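Long-range contacts in MIP07328p (Drosophila melanogaster, PDB 6FKK), which probably acts as a chemorepellent guidance cue that binds semaphorin receptors, this chain comprising the extracellular sema domain and adjoining plexin repeat of the transmembrane protein: residues N84-Y89 with V97-T102; Q142-Y147 with G160-A165; I419-T424 with K434-S439. All coordinates share one frame; numbering follows the deposited sequence.

Contact 1. Residues N84-Y89 with V97-T102; sequences NYLRVY and VLLCGT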
ATOM      1  N   ASN A  84       9.017 -10.944  20.061  1.00 71.58           N
ATOM      2  CA  ASN A  84       8.292 -11.684  19.029  1.00 69.73           C
ATOM      3  C   ASN A  84       7.212 -10.767  18.461  1.00 82.81           C
ATOM      4  O   ASN A  84       6.081 -10.735  18.947  1.00 82.40           O
ATOM      5  CB  ASN A  84       7.697 -12.972  19.588  1.00 73.01           C
ATOM      6  CG  ASN A  84       7.054 -13.824  18.514  1.00 71.19           C
ATOM      7  OD1 ASN A  84       7.415 -13.743  17.340  1.00 68.28           O
ATOM      8  ND2 ASN A  84       6.090 -14.647  18.909  1.00 73.36           N
ATOM      9  N   TYR A  85       7.571 -10.020  17.420  1.00 70.22           N
ATOM     10  CA  TYR A  85       6.630  -9.145  16.731  1.00 69.11           C
ATOM     11  C   TYR A  85       5.889  -9.964  15.683  1.00 69.07           C
ATOM     12  O   TYR A  85       6.491 -10.432  14.711  1.00 82.48           O
ATOM     13  CB  TYR A  85       7.358  -7.964  16.094  1.00 66.97           C
ATOM     14  CG  TYR A  85       8.056  -7.063  17.087  1.00 70.21           C
ATOM     15  CD1 TYR A  85       9.356  -7.327  17.501  1.00 67.01           C
ATOM     16  CD2 TYR A  85       7.416  -5.948  17.611  1.00 71.36           C
ATOM     17  CE1 TYR A  85       9.996  -6.508  18.411  1.00 76.28           C
ATOM     18  CE2 TYR A  85       8.050  -5.121  18.520  1.00 78.64           C
ATOM     19  CZ  TYR A  85       9.338  -5.406  18.918  1.00 81.45           C
ATOM     20  OH  TYR A  85       9.968  -4.583  19.825  1.00 82.20           O
ATOM     21  N   LEU A  86       4.586 -10.144  15.879  1.00 60.08           N
ATOM     22  CA  LEU A  86       3.787 -10.898  14.923  1.00 67.67           C
ATOM     23  C   LEU A  86       3.545 -10.058  13.676  1.00 71.36           C
ATOM     24  O   LEU A  86       3.153  -8.890  13.768  1.00 76.37           O
ATOM     25  CB  LEU A  86       2.458 -11.326  15.549  1.00 61.07           C
ATOM     26  CG  LEU A  86       2.515 -12.536  16.487  1.00 64.91           C
ATOM     27  CD1 LEU A  86       3.042 -12.160  17.865  1.00 67.40           C
ATOM     28  CD2 LEU A  86       1.149 -13.195  16.593  1.00 79.44           C
ATOM     29  N   ARG A  87       3.786 -10.653  12.508  1.00 53.82           N
ATOM     30  CA  ARG A  87       3.772  -9.902  11.260  1.00 56.97           C
ATOM     31  C   ARG A  87       3.054 -10.594  10.110  1.00 51.64           C
ATOM     32  O   ARG A  87       2.927  -9.985   9.043  1.00 73.41           O
ATOM     33  CB  ARG A  87       5.211  -9.582  10.822  1.00 54.42           C
ATOM     34  CG  ARG A  87       5.891  -8.500  11.644  1.00 54.56           C
ATOM     35  CD  ARG A  87       5.270  -7.142  11.368  1.00 58.33           C
ATOM     36  NE  ARG A  87       5.931  -6.068  12.103  1.00 55.34           N
ATOM     37  CZ  ARG A  87       5.508  -5.591  13.268  1.00 61.31           C
ATOM     38  NH1 ARG A  87       4.420  -6.091  13.838  1.00 63.57           N
ATOM     39  NH2 ARG A  87       6.173  -4.609  13.862  1.00 68.00           N
ATOM     40  N   VAL A  88       2.594 -11.833  10.273  1.00 51.35           N
ATOM     41  CA  VAL A  88       1.970 -12.580   9.183  1.00 50.59           C
ATOM     42  C   VAL A  88       0.729 -13.282   9.716  1.00 53.27           C
ATOM     43  O   VAL A  88       0.816 -14.066  10.667  1.00 56.84           O
ATOM     44  CB  VAL A  88       2.927 -13.610   8.555  1.00 54.32           C
ATOM     45  CG1 VAL A  88       2.208 -14.420   7.489  1.00 58.76           C
ATOM     46  CG2 VAL A  88       4.150 -12.923   7.967  1.00 56.66           C
ATOM     47  N   TYR A  89      -0.423 -13.011   9.102  1.00 63.79           N
ATOM     48  CA  TYR A  89      -1.668 -13.697   9.413  1.00 63.48           C
ATOM     49  C   TYR A  89      -2.354 -14.121   8.124  1.00 64.95           C
ATOM     50  O   TYR A  89      -2.353 -13.380   7.136  1.00 66.83           O
ATOM     51  CB  TYR A  89      -2.620 -12.817  10.238  1.00 57.67           C
ATOM     52  CG  TYR A  89      -4.050 -13.323  10.241  1.00 73.34           C
ATOM     53  CD1 TYR A  89      -4.421 -14.414  11.016  1.00 91.37           C
ATOM     54  CD2 TYR A  89      -5.026 -12.714   9.460  1.00 79.83           C
ATOM     55  CE1 TYR A  89      -5.725 -14.882  11.015  1.00 91.92           C
ATOM     56  CE2 TYR A  89      -6.331 -13.176   9.455  1.00 85.93           C
ATOM     57  CZ  TYR A  89      -6.675 -14.259  10.233  1.00 81.99           C
ATOM     58  OH  TYR A  89      -7.971 -14.719  10.230  1.00 89.89           O
ATOM     59  N   VAL A  97      -5.754 -21.079  11.151  1.00104.27           N
ATOM     60  CA  VAL A  97      -5.196 -19.737  11.254  1.00 83.24           C
ATOM     61  C   VAL A  97      -3.679 -19.846  11.212  1.00 75.33           C
ATOM     62  O   VAL A  97      -3.088 -20.630  11.964  1.00 99.37           O
ATOM     63  CB  VAL A  97      -5.659 -19.026  12.539  1.00 82.27           C
ATOM     64  CG1 VAL A  97      -4.810 -17.792  12.804  1.00 80.87           C
ATOM     65  CG2 VAL A  97      -7.130 -18.652  12.434  1.00 72.60           C
ATOM     66  N   LEU A  98      -3.055 -19.070  10.334  1.00 75.89           N
ATOM     67  CA  LEU A  98      -1.605 -19.047  10.200  1.00 78.49           C
ATOM     68  C   LEU A  98      -1.056 -17.803  10.886  1.00 85.48           C
ATOM     69  O   LEU A  98      -1.531 -16.691  10.638  1.00 91.12           O
ATOM     70  CB  LEU A  98      -1.196 -19.071   8.726  1.00 61.32           C
ATOM     71  CG  LEU A  98       0.297 -18.940   8.412  1.00 71.89           C
ATOM     72  CD1 LEU A  98       1.101 -20.027   9.109  1.00 71.46           C
ATOM     73  CD2 LEU A  98       0.531 -18.974   6.909  1.00 59.54           C
ATOM     74  N   LEU A  99      -0.065 -17.994  11.753  1.00 76.21           N
ATOM     75  CA  LEU A  99       0.560 -16.889  12.469  1.00 73.46           C
ATOM     76  C   LEU A  99       2.071 -17.048  12.433  1.00 84.39           C
ATOM     77  O   LEU A  99       2.594 -18.115  12.772  1.00 90.16           O
ATOM     78  CB  LEU A  99       0.078 -16.816  13.921  1.00 78.40           C
ATOM     79  CG  LEU A  99      -1.126 -15.918  14.201  1.00 87.22           C
ATOM     80  CD1 LEU A  99      -1.382 -15.837  15.699  1.00 97.44           C
ATOM     81  CD2 LEU A  99      -0.902 -14.533  13.616  1.00 92.41           C
ATOM     82  N   CYS A 100       2.766 -15.986  12.032  1.00 75.82           N
ATOM     83  CA  CYS A 100       4.220 -15.967  11.980  1.00 75.63           C
ATOM     84  C   CYS A 100       4.727 -14.698  12.654  1.00 78.98           C
ATOM     85  O   CYS A 100       4.136 -13.626  12.499  1.00 68.39           O
ATOM     86  CB  CYS A 100       4.732 -16.035  10.532  1.00 71.91           C
ATOM     87  SG  CYS A 100       4.022 -17.354   9.498  1.00 93.44           S
ATOM     88  N   GLY A 101       5.825 -14.827  13.400  1.00 77.06           N
ATOM     89  CA  GLY A 101       6.392 -13.696  14.104  1.00 70.59           C
ATOM     90  C   GLY A 101       7.906 -13.704  14.021  1.00 73.71           C
ATOM     91  O   GLY A 101       8.529 -14.713  13.684  1.00 77.35           O
ATOM     92  N   THR A 102       8.491 -12.546  14.345  1.00 68.16           N
ATOM     93  CA  THR A 102       9.942 -12.401  14.270  1.00 63.82           C
ATOM     94  C   THR A 102      10.642 -13.323  15.260  1.00 73.61           C
ATOM     95  O   THR A 102      11.659 -13.943  14.928  1.00 76.55           O
ATOM     96  CB  THR A 102      10.343 -10.947  14.520  1.00 60.67           C
ATOM     97  OG1 THR A 102      10.116 -10.615  15.896  1.00 78.81           O
ATOM     98  CG2 THR A 102       9.528 -10.013  13.639  1.00 56.22           C
TER
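A classic beta bulge interrupts this antiparallel hairpin: Arg87 and Val88 both face Cys100, whose carbonyl oxygen takes two N-H groups. Arg87 N reaches Cys100 O at 3.0 Å, almost straight at 173° and in the carbonyl plane, while Val88 N approaches the same oxygen at 3.2 Å, more bent and tilted from that plane. Cys100 N answers to Val88 O, and the extra residue shifts the register between the pairs Leu86-Gly101 and Val88-Cys100. Beside the bulge Val88 CB rests on Cys100 CB (3.6 Å); Cys100 SG, turned beside its own backbone N (chi1 -50°), lies near Val88 CG1 and is bonded to Cys109 on strand 108-112. These are the first two strands of a four-stranded antiparallel sheet, one blade of the beta-propeller that defines sema domains. The opposite face carries Leu86 and Leu99, whose branches meet obliquely (Leu86 CD2 to Leu99 CD1, 3.8 Å), both also touching Ile46 of the adjacent sheet. Farther along, Val97 CG1 comes at the edge of the Tyr89 ring, 3.5 Å from Tyr89 CE1, and an attached sugar touches the same tyrosine. At the other end Thr102 grips Tyr85 twice: Tyr85 N donates to Thr102 OG1 (3.0 Å) and Thr102 N to Tyr85 O (2.9 Å). That hydroxyl lies between backbone N and carbonyl carbon (chi1 70°), a setting that also brings it to the rim of the Tyr85 ring, near CD1. With an alanine in place of Thr102, Tyr85 N-H would probably be left without its acceptor and a gap would open where the methyl CG2 meets Tyr85 CB. The Tyr85 hydroxyl bonds to Trp80 O, and the Arg87 guanidinium, one face against Tyr85 CB, to Tyr27 O.

Contact 2. Residues Q142-Y147 with G160-A165; sequences QGLCPY and GHLYSA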
ATOM      1  N   GLN A 142      12.099 -18.999   7.869  1.00 65.27           N
ATOM      2  CA  GLN A 142      13.150 -18.360   7.088  1.00 57.54           C
ATOM      3  C   GLN A 142      12.665 -18.111   5.667  1.00 63.79           C
ATOM      4  O   GLN A 142      12.294 -19.048   4.955  1.00 68.71           O
ATOM      5  CB  GLN A 142      14.399 -19.239   7.086  1.00 59.71           C
ATOM      6  CG  GLN A 142      15.561 -18.680   6.283  1.00 58.55           C
ATOM      7  CD  GLN A 142      16.730 -19.643   6.209  1.00 89.40           C
ATOM      8  OE1 GLN A 142      16.611 -20.809   6.585  1.00101.62           O
ATOM      9  NE2 GLN A 142      17.867 -19.159   5.725  1.00 98.08           N
ATOM     10  N   GLY A 143      12.659 -16.842   5.260  1.00 52.47           N
ATOM     11  CA  GLY A 143      12.152 -16.459   3.962  1.00 57.43           C
ATOM     12  C   GLY A 143      10.658 -16.237   3.897  1.00 65.98           C
ATOM     13  O   GLY A 143      10.176 -15.660   2.916  1.00 76.71           O
ATOM     14  N   LEU A 144       9.907 -16.678   4.907  1.00 66.00           N
ATOM     15  CA  LEU A 144       8.467 -16.457   4.954  1.00 59.47           C
ATOM     16  C   LEU A 144       8.062 -15.336   5.900  1.00 57.85           C
ATOM     17  O   LEU A 144       6.950 -14.817   5.776  1.00 60.27           O
ATOM     18  CB  LEU A 144       7.747 -17.747   5.366  1.00 58.25           C
ATOM     19  CG  LEU A 144       7.762 -18.894   4.354  1.00 62.98           C
ATOM     20  CD1 LEU A 144       7.171 -20.153   4.960  1.00 55.35           C
ATOM     21  CD2 LEU A 144       6.990 -18.494   3.113  1.00 67.01           C
ATOM     22  N   CYS A 145       8.935 -14.953   6.829  1.00 66.94           N
ATOM     23  CA  CYS A 145       8.647 -13.949   7.836  1.00 63.96           C
ATOM     24  C   CYS A 145       9.907 -13.132   8.086  1.00 73.62           C
ATOM     25  O   CYS A 145      11.017 -13.682   8.043  1.00 67.97           O
ATOM     26  CB  CYS A 145       8.172 -14.597   9.144  1.00 64.81           C
ATOM     27  SG  CYS A 145       7.431 -13.460  10.332  1.00 78.54           S
ATOM     28  N   PRO A 146       9.778 -11.830   8.336  1.00 63.25           N
ATOM     29  CA  PRO A 146      10.967 -11.011   8.585  1.00 59.09           C
ATOM     30  C   PRO A 146      11.556 -11.276   9.964  1.00 62.00           C
ATOM     31  O   PRO A 146      10.928 -11.866  10.845  1.00 65.51           O
ATOM     32  CB  PRO A 146      10.444  -9.577   8.471  1.00 47.29           C
ATOM     33  CG  PRO A 146       8.999  -9.683   8.804  1.00 55.53           C
ATOM     34  CD  PRO A 146       8.558 -11.010   8.245  1.00 53.47           C
ATOM     35  N   TYR A 147      12.796 -10.822  10.135  1.00 67.09           N
ATOM     36  CA  TYR A 147      13.504 -10.973  11.399  1.00 66.72           C
ATOM     37  C   TYR A 147      13.289  -9.795  12.337  1.00 69.75           C
ATOM     38  O   TYR A 147      13.358  -9.964  13.561  1.00 78.89           O
ATOM     39  CB  TYR A 147      15.006 -11.138  11.150  1.00 60.70           C
ATOM     40  CG  TYR A 147      15.411 -12.453  10.523  1.00 63.16           C
ATOM     41  CD1 TYR A 147      15.110 -12.739   9.199  1.00 59.74           C
ATOM     42  CD2 TYR A 147      16.120 -13.399  11.252  1.00 73.55           C
ATOM     43  CE1 TYR A 147      15.487 -13.936   8.625  1.00 73.23           C
ATOM     44  CE2 TYR A 147      16.505 -14.598  10.686  1.00 67.65           C
ATOM     45  CZ  TYR A 147      16.185 -14.861   9.373  1.00 72.49           C
ATOM     46  OH  TYR A 147      16.563 -16.055   8.803  1.00 73.63           O
ATOM     47  N   GLY A 160      -4.177 -20.427  -1.373  1.00 67.82           N
ATOM     48  CA  GLY A 160      -3.700 -21.368  -0.383  1.00 64.18           C
ATOM     49  C   GLY A 160      -2.207 -21.378  -0.134  1.00 64.03           C
ATOM     50  O   GLY A 160      -1.730 -22.244   0.611  1.00 80.34           O
ATOM     51  N   HIS A 161      -1.451 -20.455  -0.723  1.00 78.94           N
ATOM     52  CA  HIS A 161      -0.011 -20.393  -0.524  1.00 69.29           C
ATOM     53  C   HIS A 161       0.386 -18.994  -0.075  1.00 69.05           C
ATOM     54  O   HIS A 161      -0.302 -18.010  -0.351  1.00 55.04           O
ATOM     55  CB  HIS A 161       0.757 -20.778  -1.797  1.00 50.21           C
ATOM     56  CG  HIS A 161       0.599 -22.216  -2.181  1.00 65.37           C
ATOM     57  ND1 HIS A 161       1.447 -23.204  -1.730  1.00 87.37           N
ATOM     58  CD2 HIS A 161      -0.311 -22.833  -2.971  1.00 78.18           C
ATOM     59  CE1 HIS A 161       1.067 -24.368  -2.227  1.00 91.77           C
ATOM     60  NE2 HIS A 161       0.002 -24.170  -2.983  1.00 89.50           N
ATOM     61  N   LEU A 162       1.517 -18.920   0.624  1.00 64.13           N
ATOM     62  CA  LEU A 162       2.033 -17.667   1.158  1.00 55.78           C
ATOM     63  C   LEU A 162       3.131 -17.144   0.240  1.00 54.33           C
ATOM     64  O   LEU A 162       4.165 -17.798   0.067  1.00 71.52           O
ATOM     65  CB  LEU A 162       2.565 -17.861   2.578  1.00 68.33           C
ATOM     66  CG  LEU A 162       3.173 -16.628   3.250  1.00 47.63           C
ATOM     67  CD1 LEU A 162       2.148 -15.515   3.342  1.00 51.03           C
ATOM     68  CD2 LEU A 162       3.708 -16.981   4.627  1.00 49.80           C
ATOM     69  N   TYR A 163       2.905 -15.970  -0.343  1.00 56.45           N
ATOM     70  CA  TYR A 163       3.878 -15.314  -1.214  1.00 49.75           C
ATOM     71  C   TYR A 163       4.568 -14.226  -0.399  1.00 53.83           C
ATOM     72  O   TYR A 163       4.021 -13.137  -0.207  1.00 55.32           O
ATOM     73  CB  TYR A 163       3.203 -14.755  -2.463  1.00 40.04           C
ATOM     74  CG  TYR A 163       2.746 -15.828  -3.424  1.00 49.91           C
ATOM     75  CD1 TYR A 163       1.581 -16.546  -3.189  1.00 57.22           C
ATOM     76  CD2 TYR A 163       3.484 -16.131  -4.560  1.00 53.64           C
ATOM     77  CE1 TYR A 163       1.162 -17.534  -4.058  1.00 57.84           C
ATOM     78  CE2 TYR A 163       3.071 -17.118  -5.438  1.00 63.39           C
ATOM     79  CZ  TYR A 163       1.910 -17.817  -5.180  1.00 55.85           C
ATOM     80  OH  TYR A 163       1.492 -18.801  -6.044  1.00 54.97           O
ATOM     81  N   SER A 164       5.770 -14.527   0.082  1.00 53.22           N
ATOM     82  CA  SER A 164       6.487 -13.652   0.998  1.00 51.94           C
ATOM     83  C   SER A 164       7.606 -12.913   0.276  1.00 58.51           C
ATOM     84  O   SER A 164       8.255 -13.462  -0.619  1.00 52.43           O
ATOM     85  CB  SER A 164       7.066 -14.452   2.166  1.00 72.68           C
ATOM     86  OG  SER A 164       7.748 -13.608   3.079  1.00 77.49           O
ATOM     87  N   ALA A 165       7.825 -11.662   0.677  1.00 39.15           N
ATOM     88  CA  ALA A 165       8.931 -10.845   0.187  1.00 42.22           C
ATOM     89  C   ALA A 165       9.637 -10.247   1.398  1.00 52.40           C
ATOM     90  O   ALA A 165       9.098  -9.345   2.044  1.00 55.66           O
ATOM     91  CB  ALA A 165       8.444  -9.746  -0.751  1.00 41.14           C
TER
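Ser164 OG stands before two consecutive carbonyls of the loop, 3.1 Å from Leu144 O and 3.2 Å from Gly143 O. The hydroxyl has one proton to give; a hydrogen bond to Gly143 O is possible, but which oxygen receives it is not settled. The serine reaches this spot because OG lies opposite its own backbone N and beside the carbonyl carbon (chi1 -179°), extending the side chain from the strand toward the loop. Its CB follows behind, 3.4 Å from Gly143 O. At Gly143 the backbone angles (phi 85°) would press a side chain against the carbonyl oxygen of Gln142, which by itself calls for a glycine. Next to the polar meeting point is a small apolar one: Leu144 CD2 lies 3.9 Å from Leu162 CD2, the two branches passing at a slant, and 4.2 Å from Ser164 CB. Leu144 CG turns beside its backbone N (chi1 -69°), which swings the branch back to the strand although its CB does not itself point there. Only these few groups meet, and the buried surface is small, 179 Å² in all, with no backbone-to-backbone bonds between the segments. The loop meets the strand through two of its carbonyls and the Leu144 side chain, against the side chains of Leu162 and Ser164, without extending the sheet. Within the sema propeller it carries the chain from strand 135-140, the last of one sheet, to strand 154-158, the first of the next. Strand 161-165 is the middle of that second sheet, between 154-158 and 175-178. Leu162, which also touches Tyr155, and Ser164 point to the loop, whereas Tyr163 and Ala165 point away from it and pack on Phe209 of strand 206-214; Leu144 is backed by Tyr178 of strand 175-178.

Contact 3. Residues I419-T424 with K434-S439; sequences INILST and KTVVIS
Ile419 and Val436 lie side by side on the tightly packed face of this hairpin, Ile419 CG1 3.7 Å from Val436 CB. Ile438 crosses Ile419 at about a right angle, Ile438 CD1 against Ile419 CG2 at 4.0 Å, and Ile421 CD1 reaches Val436 CG2 (3.9 Å). The extended Lys434 chain runs alongside Ile421, its CE near Ile421 CG2, and carries NZ on to Asn524 OD1. Between the strands four backbone bonds join two pairs, Ile419 with Val436 and Ile421 with Lys434; the straightest, Lys434 N to Ile421 O (3.1 Å), is nearly linear at 178°. Strands 414-423 and 432-442 are the third and last of a four-stranded antiparallel sheet, a blade of the sema propeller, and the last strand is outermost in that sheet. Its apolar face looks to the region of the plexin repeat: Val436 touches Gln491, and Ile438 touches Leu490 and Pro493. The other face is looser. Asn420 and Thr435, both partly exposed, point the same way in a non-hydrogen-bonded pair; Asn420 ND2 stays 3.5 Å from Thr435 OG1, and each atom bonds instead to Leu376 O. Toward the hairpin's turn the first strand reaches solvent with Leu422, and poorly ordered Thr424 lies beyond the pairing, while Ser423 OG still holds Arg432 O.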
ATOM      1  N   ILE A 419     -10.435  14.972  -3.278  1.00 38.43           N
ATOM      2  CA  ILE A 419     -10.975  14.328  -4.467  1.00 51.53           C
ATOM      3  C   ILE A 419     -10.391  15.028  -5.687  1.00 50.44           C
ATOM      4  O   ILE A 419      -9.793  16.099  -5.591  1.00 48.43           O
ATOM      5  CB  ILE A 419     -12.517  14.354  -4.512  1.00 45.23           C
ATOM      6  CG1 ILE A 419     -13.021  15.794  -4.624  1.00 41.22           C
ATOM      7  CG2 ILE A 419     -13.102  13.664  -3.287  1.00 50.46           C
ATOM      8  CD1 ILE A 419     -14.513  15.902  -4.841  1.00 52.49           C
ATOM      9  N   ASN A 420     -10.573  14.404  -6.847  1.00 44.15           N
ATOM     10  CA  ASN A 420     -10.071  14.933  -8.107  1.00 45.25           C
ATOM     11  C   ASN A 420     -11.233  15.236  -9.039  1.00 48.86           C
ATOM     12  O   ASN A 420     -12.205  14.477  -9.106  1.00 67.62           O
ATOM     13  CB  ASN A 420      -9.109  13.949  -8.780  1.00 58.85           C
ATOM     14  CG  ASN A 420      -7.808  13.794  -8.019  1.00 59.07           C
ATOM     15  OD1 ASN A 420      -7.477  12.707  -7.549  1.00 74.25           O
ATOM     16  ND2 ASN A 420      -7.059  14.885  -7.898  1.00 41.12           N
ATOM     17  N   ILE A 421     -11.128  16.351  -9.755  1.00 52.24           N
ATOM     18  CA  ILE A 421     -12.109  16.747 -10.756  1.00 60.39           C
ATOM     19  C   ILE A 421     -11.360  17.063 -12.041  1.00 55.63           C
ATOM     20  O   ILE A 421     -10.451  17.903 -12.043  1.00 75.05           O
ATOM     21  CB  ILE A 421     -12.947  17.955 -10.303  1.00 59.99           C
ATOM     22  CG1 ILE A 421     -13.881  17.562  -9.156  1.00 56.63           C
ATOM     23  CG2 ILE A 421     -13.739  18.525 -11.470  1.00 49.84           C
ATOM     24  CD1 ILE A 421     -14.711  18.712  -8.635  1.00 50.40           C
ATOM     25  N   LEU A 422     -11.730  16.392 -13.126  1.00 52.50           N
ATOM     26  CA  LEU A 422     -11.088  16.563 -14.423  1.00 69.54           C
ATOM     27  C   LEU A 422     -12.013  17.373 -15.322  1.00 77.02           C
ATOM     28  O   LEU A 422     -13.161  16.978 -15.552  1.00 83.13           O
ATOM     29  CB  LEU A 422     -10.763  15.208 -15.051  1.00 66.48           C
ATOM     30  CG  LEU A 422      -9.973  15.215 -16.360  1.00 68.86           C
ATOM     31  CD1 LEU A 422      -8.603  15.835 -16.151  1.00 78.84           C
ATOM     32  CD2 LEU A 422      -9.847  13.807 -16.923  1.00 69.30           C
ATOM     33  N   SER A 423     -11.514  18.498 -15.826  1.00 83.56           N
ATOM     34  CA  SER A 423     -12.302  19.411 -16.642  1.00103.12           C
ATOM     35  C   SER A 423     -12.066  19.145 -18.123  1.00135.47           C
ATOM     36  O   SER A 423     -10.927  18.942 -18.557  1.00123.51           O
ATOM     37  CB  SER A 423     -11.961  20.866 -16.312  1.00 92.84           C
ATOM     38  OG  SER A 423     -10.584  21.125 -16.519  1.00100.16           O
ATOM     39  N   THR A 424     -13.150  19.152 -18.895  1.00170.59           N
ATOM     40  CA  THR A 424     -13.111  18.933 -20.336  1.00184.70           C
ATOM     41  C   THR A 424     -13.425  20.245 -21.044  1.00200.49           C
ATOM     42  O   THR A 424     -14.518  20.797 -20.877  1.00209.05           O
ATOM     43  CB  THR A 424     -14.101  17.847 -20.757  1.00180.82           C
ATOM     44  OG1 THR A 424     -13.622  16.567 -20.330  1.00178.83           O
ATOM     45  CG2 THR A 424     -14.277  17.841 -22.270  1.00179.17           C
ATOM     46  N   LYS A 434      -7.679  19.118 -11.433  1.00 44.42           N
ATOM     47  CA  LYS A 434      -7.513  19.888 -10.211  1.00 61.71           C
ATOM     48  C   LYS A 434      -7.762  19.002  -8.997  1.00 49.67           C
ATOM     49  O   LYS A 434      -8.385  17.940  -9.089  1.00 56.41           O
ATOM     50  CB  LYS A 434      -8.440  21.112 -10.183  1.00 73.40           C
ATOM     51  CG  LYS A 434      -9.927  20.813 -10.122  1.00 66.65           C
ATOM     52  CD  LYS A 434     -10.710  22.121 -10.077  1.00 92.64           C
ATOM     53  CE  LYS A 434     -12.206  21.901  -9.910  1.00 97.92           C
ATOM     54  NZ  LYS A 434     -12.941  23.197  -9.818  1.00 85.41           N
ATOM     55  N   THR A 435      -7.251  19.452  -7.853  1.00 47.06           N
ATOM     56  CA  THR A 435      -7.288  18.694  -6.607  1.00 40.35           C
ATOM     57  C   THR A 435      -8.128  19.461  -5.595  1.00 65.86           C
ATOM     58  O   THR A 435      -7.716  20.523  -5.117  1.00 77.98           O
ATOM     59  CB  THR A 435      -5.875  18.453  -6.074  1.00 42.32           C
ATOM     60  OG1 THR A 435      -5.113  17.724  -7.045  1.00 47.41           O
ATOM     61  CG2 THR A 435      -5.919  17.665  -4.774  1.00 38.46           C
ATOM     62  N   VAL A 436      -9.301  18.921  -5.271  1.00 56.35           N
ATOM     63  CA  VAL A 436     -10.203  19.532  -4.300  1.00 51.44           C
ATOM     64  C   VAL A 436      -9.835  18.971  -2.930  1.00 50.48           C
ATOM     65  O   VAL A 436     -10.195  17.843  -2.591  1.00 46.54           O
ATOM     66  CB  VAL A 436     -11.670  19.268  -4.644  1.00 43.41           C
ATOM     67  CG1 VAL A 436     -12.583  19.942  -3.627  1.00 57.83           C
ATOM     68  CG2 VAL A 436     -11.981  19.746  -6.056  1.00 57.33           C
ATOM     69  N   VAL A 437      -9.113  19.761  -2.142  1.00 46.55           N
ATOM     70  CA  VAL A 437      -8.721  19.347  -0.799  1.00 45.90           C
ATOM     71  C   VAL A 437      -9.907  19.539   0.136  1.00 56.90           C
ATOM     72  O   VAL A 437     -10.385  20.661   0.328  1.00 73.20           O
ATOM     73  CB  VAL A 437      -7.499  20.136  -0.311  1.00 48.86           C
ATOM     74  CG1 VAL A 437      -7.223  19.830   1.152  1.00 53.12           C
ATOM     75  CG2 VAL A 437      -6.287  19.808  -1.166  1.00 41.47           C
ATOM     76  N   ILE A 438     -10.383  18.442   0.723  1.00 57.30           N
ATOM     77  CA  ILE A 438     -11.529  18.516   1.621  1.00 47.97           C
ATOM     78  C   ILE A 438     -11.112  19.050   2.986  1.00 45.26           C
ATOM     79  O   ILE A 438     -11.696  20.015   3.494  1.00 60.18           O
ATOM     80  CB  ILE A 438     -12.205  17.139   1.736  1.00 56.36           C
ATOM     81  CG1 ILE A 438     -12.727  16.695   0.369  1.00 61.33           C
ATOM     82  CG2 ILE A 438     -13.331  17.179   2.755  1.00 53.56           C
ATOM     83  CD1 ILE A 438     -13.293  15.297   0.368  1.00 72.96           C
ATOM     84  N   SER A 439     -10.101  18.438   3.599  1.00 46.37           N
ATOM     85  CA  SER A 439      -9.639  18.876   4.909  1.00 60.90           C
ATOM     86  C   SER A 439      -8.229  18.359   5.152  1.00 61.56           C
ATOM     87  O   SER A 439      -7.822  17.338   4.594  1.00 66.38           O
ATOM     88  CB  SER A 439     -10.568  18.390   6.027  1.00 68.19           C
ATOM     89  OG  SER A 439     -10.473  16.985   6.187  1.00 55.68           O
TER

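How the contacts relate
From the N terminus, contact 1 closes a hairpin around the turn between strands 86-91 and 97-101, contact 2 closes the loop that includes strand 154-158, and contact 3 closes a second hairpin over residues 425-433. The three follow in series; none encloses or crosses another. Contacts 1 and 2 are neighbours, with centres about 10 Å apart: Thr102 CB packs on Tyr147 O at 3.3 Å, and Cys100 CB on Cys145 SG, so the loop between two propeller sheets touches both. Contact 3 belongs to a distant sheet across the propeller, on the opposite side of the chain's centre, its nearest atoms about 28 Å from either of the others.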